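CBS domain protein (PDB 2NQW) is of unknown function but carries, in this piece, the transporter associated (CorC_HlyC) domain of a membrane CBS-domain protein, whose family may bind FAD. Local coordinates at residues 17-29 with 39-52. Sequence-based numbering, arbitrary orientation. Where two conformers were deposited one is given.
Sequences YLFEGKTSLSDVR and FGELGDEVDTLSGL
Three backbone hydrogen bonds join G21, T23 and L25 to S50, L49 and D47, and they differ in approach. L49 N meets T23 O at 2.9 Å, nearly end-on to the carbonyl (C=O...N angle 171°). S50 N reaches G21 O in the carbonyl plane, on a lone pair. L25 N instead comes to D47 O at 3.0 Å from above the carbonyl plane, 37° out of it. Water 1 donates to the same D47 O and accepts from S26 N. Between the L49 N to T23 O and L25 N to D47 O bonds, S24 and T48 form a single beta bridge, backed by CA-H...O contacts from T48 CA to T23 O and from S24 CA to D47 O.

Both bridge residues are also N-caps. With OG1 held between backbone N and carbonyl carbon (chi1 68°), T48 accepts from G51 N at 3.0 Å; S24 OG does the same for D27 N. Each helix therefore starts at the bridge.

The apolar contacts centre on L25, whose two methyls separate: CD1 lies 3.8 Å from V46 CG2, while CD2 packs 3.9 Å from F39 CD2 and also touches L49 CA and, more loosely, L52 CD2. V28 CG1 comes to the edge of the F39 ring, near its plane, at CZ. R29 lays CG 3.8 Å from F39 CE2, its chain running past the ring in the opposite direction, and its NH1 reaches G43 O through water 3, although that water's bond to G43 O is weak. At the strand end, L49 CD2 sits 3.5 Å from F19 CB.

F39, L49 and L52 continue onto F74 of strand 72-79, so the contact belongs to the layer of helices and loops packed against the antiparallel sheet in this alpha+beta transporter associated domain, where S24 and T48, the N-caps of helices 25-32 and 49-57, are bridged through their backbones.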
loop_
_atom_site.group_PDB
_atom_site.type_symbol
_atom_site.label_atom_id
_atom_site.label_comp_id
_atom_site.label_asym_id
_atom_site.label_seq_id
_atom_site.Cartn_x
_atom_site.Cartn_y
_atom_site.Cartn_z
ATOM N N TYR A 17 2.130 4.420 8.395
ATOM C CA TYR A 17 1.974 5.436 7.369
ATOM C C TYR A 17 0.588 5.341 6.779
ATOM O O TYR A 17 0.023 4.264 6.687
ATOM C CB TYR A 17 3.015 5.227 6.233
ATOM C CG TYR A 17 4.416 5.176 6.773
ATOM C CD1 TYR A 17 5.077 6.351 7.141
ATOM C CD2 TYR A 17 5.033 3.959 7.001
ATOM C CE1 TYR A 17 6.352 6.317 7.689
ATOM C CE2 TYR A 17 6.296 3.894 7.578
ATOM C CZ TYR A 17 6.943 5.081 7.919
ATOM O OH TYR A 17 8.217 5.057 8.470
ATOM N N LEU A 18 0.077 6.463 6.313
ATOM C CA LEU A 18 -1.144 6.461 5.476
ATOM C C LEU A 18 -0.757 6.995 4.107
ATOM O O LEU A 18 -0.168 8.092 4.018
ATOM C CB LEU A 18 -2.232 7.339 6.073
ATOM C CG LEU A 18 -2.756 6.892 7.412
ATOM C CD1 LEU A 18 -3.717 7.947 7.989
ATOM C CD2 LEU A 18 -3.522 5.565 7.232
ATOM N N PHE A 19 -1.060 6.224 3.051
ATOM C CA PHE A 19 -0.759 6.643 1.671
ATOM C C PHE A 19 -2.032 6.752 0.867
ATOM O O PHE A 19 -2.946 5.913 1.012
ATOM C CB PHE A 19 0.129 5.592 0.982
ATOM C CG PHE A 19 1.602 5.813 1.186
ATOM C CD1 PHE A 19 2.348 6.493 0.223
ATOM C CD2 PHE A 19 2.234 5.391 2.347
ATOM C CE1 PHE A 19 3.734 6.736 0.418
ATOM C CE2 PHE A 19 3.598 5.630 2.552
ATOM C CZ PHE A 19 4.344 6.298 1.570
ATOM N N GLU A 20 -2.050 7.691 -0.070
ATOM C CA GLU A 20 -3.079 7.684 -1.103
ATOM C C GLU A 20 -2.993 6.365 -1.878
ATOM O O GLU A 20 -1.893 5.907 -2.226
ATOM C CB GLU A 20 -2.880 8.875 -2.054
ATOM C CG GLU A 20 -3.069 10.209 -1.369
ATOM C CD GLU A 20 -2.767 11.410 -2.269
ATOM O OE1 GLU A 20 -2.181 11.249 -3.356
ATOM O OE2 GLU A 20 -3.083 12.541 -1.834
ATOM N N GLY A 21 -4.147 5.776 -2.213
ATOM C CA GLY A 21 -4.118 4.486 -2.919
ATOM C C GLY A 21 -3.467 4.565 -4.292
ATOM O O GLY A 21 -2.836 3.603 -4.747
ATOM N N LYS A 22 -3.597 5.713 -4.954
ATOM C CA LYS A 22 -3.043 5.864 -6.291
ATOM C C LYS A 22 -1.540 6.059 -6.311
ATOM O O LYS A 22 -0.939 6.147 -7.403
ATOM C CB LYS A 22 -3.684 7.065 -6.996
ATOM C CG LYS A 22 -3.144 8.410 -6.483
ATOM C CD LYS A 22 -3.703 9.610 -7.260
ATOM C CE LYS A 22 -3.153 10.895 -6.688
ATOM N NZ LYS A 22 -1.675 10.954 -6.764
ATOM N N THR A 23 -0.897 6.123 -5.129
ATOM C CA THR A 23 0.560 6.391 -5.134
ATOM C C THR A 23 1.295 5.284 -5.890
ATOM O O THR A 23 1.050 4.083 -5.641
ATOM C CB THR A 23 1.093 6.445 -3.701
ATOM O OG1 THR A 23 0.309 7.370 -2.923
ATOM C CG2 THR A 23 2.573 6.901 -3.692
ATOM N N SER A 24 2.207 5.643 -6.798
ATOM C CA SER A 24 2.934 4.589 -7.486
ATOM C C SER A 24 3.805 3.802 -6.486
ATOM O O SER A 24 4.284 4.344 -5.482
ATOM C CB SER A 24 3.799 5.185 -8.583
ATOM O OG SER A 24 4.849 5.962 -8.024
ATOM N N LEU A 25 4.058 2.537 -6.781
ATOM C CA LEU A 25 5.001 1.783 -5.959
ATOM C C LEU A 25 6.379 2.423 -5.968
ATOM O O LEU A 25 7.064 2.416 -4.949
ATOM C CB LEU A 25 5.088 0.310 -6.400
ATOM C CG LEU A 25 3.774 -0.487 -6.207
ATOM C CD1 LEU A 25 4.067 -1.944 -6.550
ATOM C CD2 LEU A 25 3.325 -0.376 -4.769
ATOM N N SER A 26 6.784 2.984 -7.115
ATOM C CA SER A 26 8.032 3.779 -7.193
ATOM C C SER A 26 8.064 4.834 -6.107
ATOM O O SER A 26 9.056 4.973 -5.382
ATOM C CB SER A 26 8.138 4.469 -8.565
ATOM O OG SER A 26 8.679 3.543 -9.496
ATOM N N ASP A 27 6.986 5.607 -6.017
ATOM C CA ASP A 27 6.935 6.701 -5.060
ATOM C C ASP A 27 6.852 6.190 -3.629
ATOM O O ASP A 27 7.411 6.812 -2.731
ATOM C CB ASP A 27 5.806 7.671 -5.363
ATOM C CG ASP A 27 6.120 8.559 -6.570
ATOM O OD1 ASP A 27 7.272 8.517 -7.095
ATOM O OD2 ASP A 27 5.198 9.273 -6.996
ATOM N N VAL A 28 6.164 5.070 -3.388
ATOM C CA VAL A 28 6.195 4.494 -2.042
ATOM C C VAL A 28 7.642 4.128 -1.662
ATOM O O VAL A 28 8.094 4.426 -0.538
ATOM C CB VAL A 28 5.277 3.243 -1.915
ATOM C CG1 VAL A 28 5.393 2.618 -0.532
ATOM C CG2 VAL A 28 3.788 3.621 -2.183
ATOM N N ARG A 29 8.373 3.470 -2.564
ATOM C CA ARG A 29 9.748 3.109 -2.255
ATOM C C ARG A 29 10.597 4.343 -2.046
ATOM O O ARG A 29 11.470 4.364 -1.174
ATOM C CB ARG A 29 10.352 2.244 -3.370
ATOM C CG ARG A 29 9.683 0.864 -3.504
ATOM C CD ARG A 29 10.506 -0.070 -4.390
ATOM N NE ARG A 29 10.588 0.454 -5.747
ATOM C CZ ARG A 29 9.754 0.194 -6.751
ATOM N NH1 ARG A 29 8.770 -0.701 -6.629
ATOM N NH2 ARG A 29 9.924 0.821 -7.927
ATOM N N PHE A 39 8.745 -4.884 -3.067
ATOM C CA PHE A 39 7.425 -5.476 -3.352
ATOM C C PHE A 39 7.522 -6.644 -4.329
ATOM O O PHE A 39 6.487 -7.169 -4.777
ATOM C CB PHE A 39 6.451 -4.379 -3.825
ATOM C CG PHE A 39 6.347 -3.233 -2.847
ATOM C CD1 PHE A 39 5.991 -3.464 -1.519
ATOM C CD2 PHE A 39 6.616 -1.938 -3.264
ATOM C CE1 PHE A 39 5.899 -2.397 -0.611
ATOM C CE2 PHE A 39 6.526 -0.869 -2.366
ATOM C CZ PHE A 39 6.178 -1.087 -1.043
ATOM N N GLY A 40 8.760 -7.039 -4.615
ATOM C CA GLY A 40 9.005 -8.332 -5.270
ATOM C C GLY A 40 8.408 -8.505 -6.648
ATOM O O GLY A 40 8.028 -7.547 -7.330
ATOM N N GLU A 41 8.306 -9.757 -7.089
ATOM C CA GLU A 41 7.780 -10.029 -8.419
ATOM C C GLU A 41 6.327 -9.610 -8.533
ATOM O O GLU A 41 5.898 -9.143 -9.588
ATOM C CB GLU A 41 7.914 -11.518 -8.768
ATOM C CG GLU A 41 9.328 -11.946 -8.978
ATOM C CD GLU A 41 9.429 -13.385 -9.467
ATOM O OE1 GLU A 41 8.969 -13.708 -10.593
ATOM O OE2 GLU A 41 9.966 -14.216 -8.730
ATOM N N LEU A 42 5.549 -9.790 -7.473
ATOM C CA LEU A 42 4.182 -9.375 -7.526
ATOM C C LEU A 42 4.086 -7.857 -7.811
ATOM O O LEU A 42 3.274 -7.378 -8.638
ATOM C CB LEU A 42 3.544 -9.739 -6.191
ATOM C CG LEU A 42 2.039 -9.822 -6.264
ATOM C CD1 LEU A 42 1.557 -10.984 -7.174
ATOM C CD2 LEU A 42 1.477 -9.969 -4.889
ATOM N N GLY A 43 4.899 -7.085 -7.096
ATOM C CA GLY A 43 4.873 -5.637 -7.289
ATOM C C GLY A 43 5.273 -5.245 -8.690
ATOM O O GLY A 43 4.850 -4.208 -9.196
ATOM N N ASP A 44 6.100 -6.059 -9.346
ATOM C CA ASP A 44 6.536 -5.744 -10.701
ATOM C C ASP A 44 5.373 -5.830 -11.693
ATOM O O ASP A 44 5.483 -5.358 -12.808
ATOM C CB ASP A 44 7.619 -6.733 -11.143
ATOM C CG ASP A 44 8.955 -6.493 -10.487
ATOM O OD1 ASP A 44 9.184 -5.417 -9.887
ATOM O OD2 ASP A 44 9.815 -7.420 -10.600
ATOM N N GLU A 45 4.271 -6.452 -11.302
ATOM C CA GLU A 45 3.118 -6.630 -12.186
ATOM C C GLU A 45 2.152 -5.464 -12.161
ATOM O O GLU A 45 1.187 -5.448 -12.950
ATOM C CB GLU A 45 2.350 -7.894 -11.742
ATOM C CG GLU A 45 3.209 -9.170 -11.918
ATOM C CD GLU A 45 2.729 -10.440 -11.212
ATOM O OE1 GLU A 45 1.659 -10.424 -10.568
ATOM O OE2 GLU A 45 3.476 -11.452 -11.298
ATOM N N VAL A 46 2.386 -4.495 -11.270
ATOM C CA VAL A 46 1.422 -3.411 -11.077
ATOM C C VAL A 46 2.142 -2.086 -10.921
ATOM O O VAL A 46 3.373 -2.045 -10.773
ATOM C CB VAL A 46 0.537 -3.681 -9.814
ATOM C CG1 VAL A 46 -0.290 -4.947 -9.981
ATOM C CG2 VAL A 46 1.438 -3.730 -8.559
ATOM N N ASP A 47 1.373 -1.003 -10.919
ATOM C CA ASP A 47 1.943 0.339 -10.872
ATOM C C ASP A 47 1.739 1.101 -9.569
ATOM O O ASP A 47 2.492 2.034 -9.282
ATOM C CB ASP A 47 1.382 1.226 -12.009
ATOM C CG ASP A 47 2.067 2.567 -12.069
ATOM O OD1 ASP A 47 3.315 2.558 -12.094
ATOM O OD2 ASP A 47 1.375 3.609 -12.055
ATOM N N THR A 48 0.700 0.756 -8.819
ATOM C CA THR A 48 0.330 1.562 -7.655
ATOM C C THR A 48 0.144 0.727 -6.397
ATOM O O THR A 48 0.049 -0.497 -6.473
ATOM C CB THR A 48 -0.979 2.350 -7.893
ATOM O OG1 THR A 48 -2.035 1.390 -7.978
ATOM C CG2 THR A 48 -0.910 3.216 -9.188
ATOM N N LEU A 49 0.069 1.410 -5.262
ATOM C CA LEU A 49 -0.161 0.742 -3.999
ATOM C C LEU A 49 -1.511 0.015 -3.961
ATOM O O LEU A 49 -1.603 -1.137 -3.518
ATOM C CB LEU A 49 -0.010 1.780 -2.868
ATOM C CG LEU A 49 -0.041 1.206 -1.455
ATOM C CD1 LEU A 49 1.071 0.220 -1.167
ATOM C CD2 LEU A 49 0.006 2.378 -0.484
ATOM N N SER A 50 -2.564 0.668 -4.451
ATOM C CA SER A 50 -3.842 -0.027 -4.515
ATOM C C SER A 50 -3.744 -1.196 -5.505
ATOM O O SER A 50 -4.328 -2.253 -5.241
ATOM C CB SER A 50 -4.963 0.949 -4.869
ATOM O OG SER A 50 -4.730 1.496 -6.145
ATOM N N GLY A 51 -2.974 -1.051 -6.588
ATOM C CA GLY A 51 -2.784 -2.179 -7.507
ATOM C C GLY A 51 -2.116 -3.355 -6.820
ATOM O O GLY A 51 -2.497 -4.514 -7.062
ATOM N N LEU A 52 -1.108 -3.094 -5.977
ATOM C CA LEU A 52 -0.459 -4.188 -5.258
ATOM C C LEU A 52 -1.486 -4.880 -4.347
ATOM O O LEU A 52 -1.515 -6.110 -4.258
ATOM C CB LEU A 52 0.706 -3.653 -4.429
ATOM C CG LEU A 52 1.450 -4.704 -3.599
ATOM C CD1 LEU A 52 2.063 -5.804 -4.479
ATOM C CD2 LEU A 52 2.535 -3.994 -2.794
HETATM O O HOH W 1 5.513 2.181 -9.688
HETATM O O HOH W 2 9.485 -3.316 -5.317
HETATM O O HOH W 3 7.469 -2.222 -8.916
#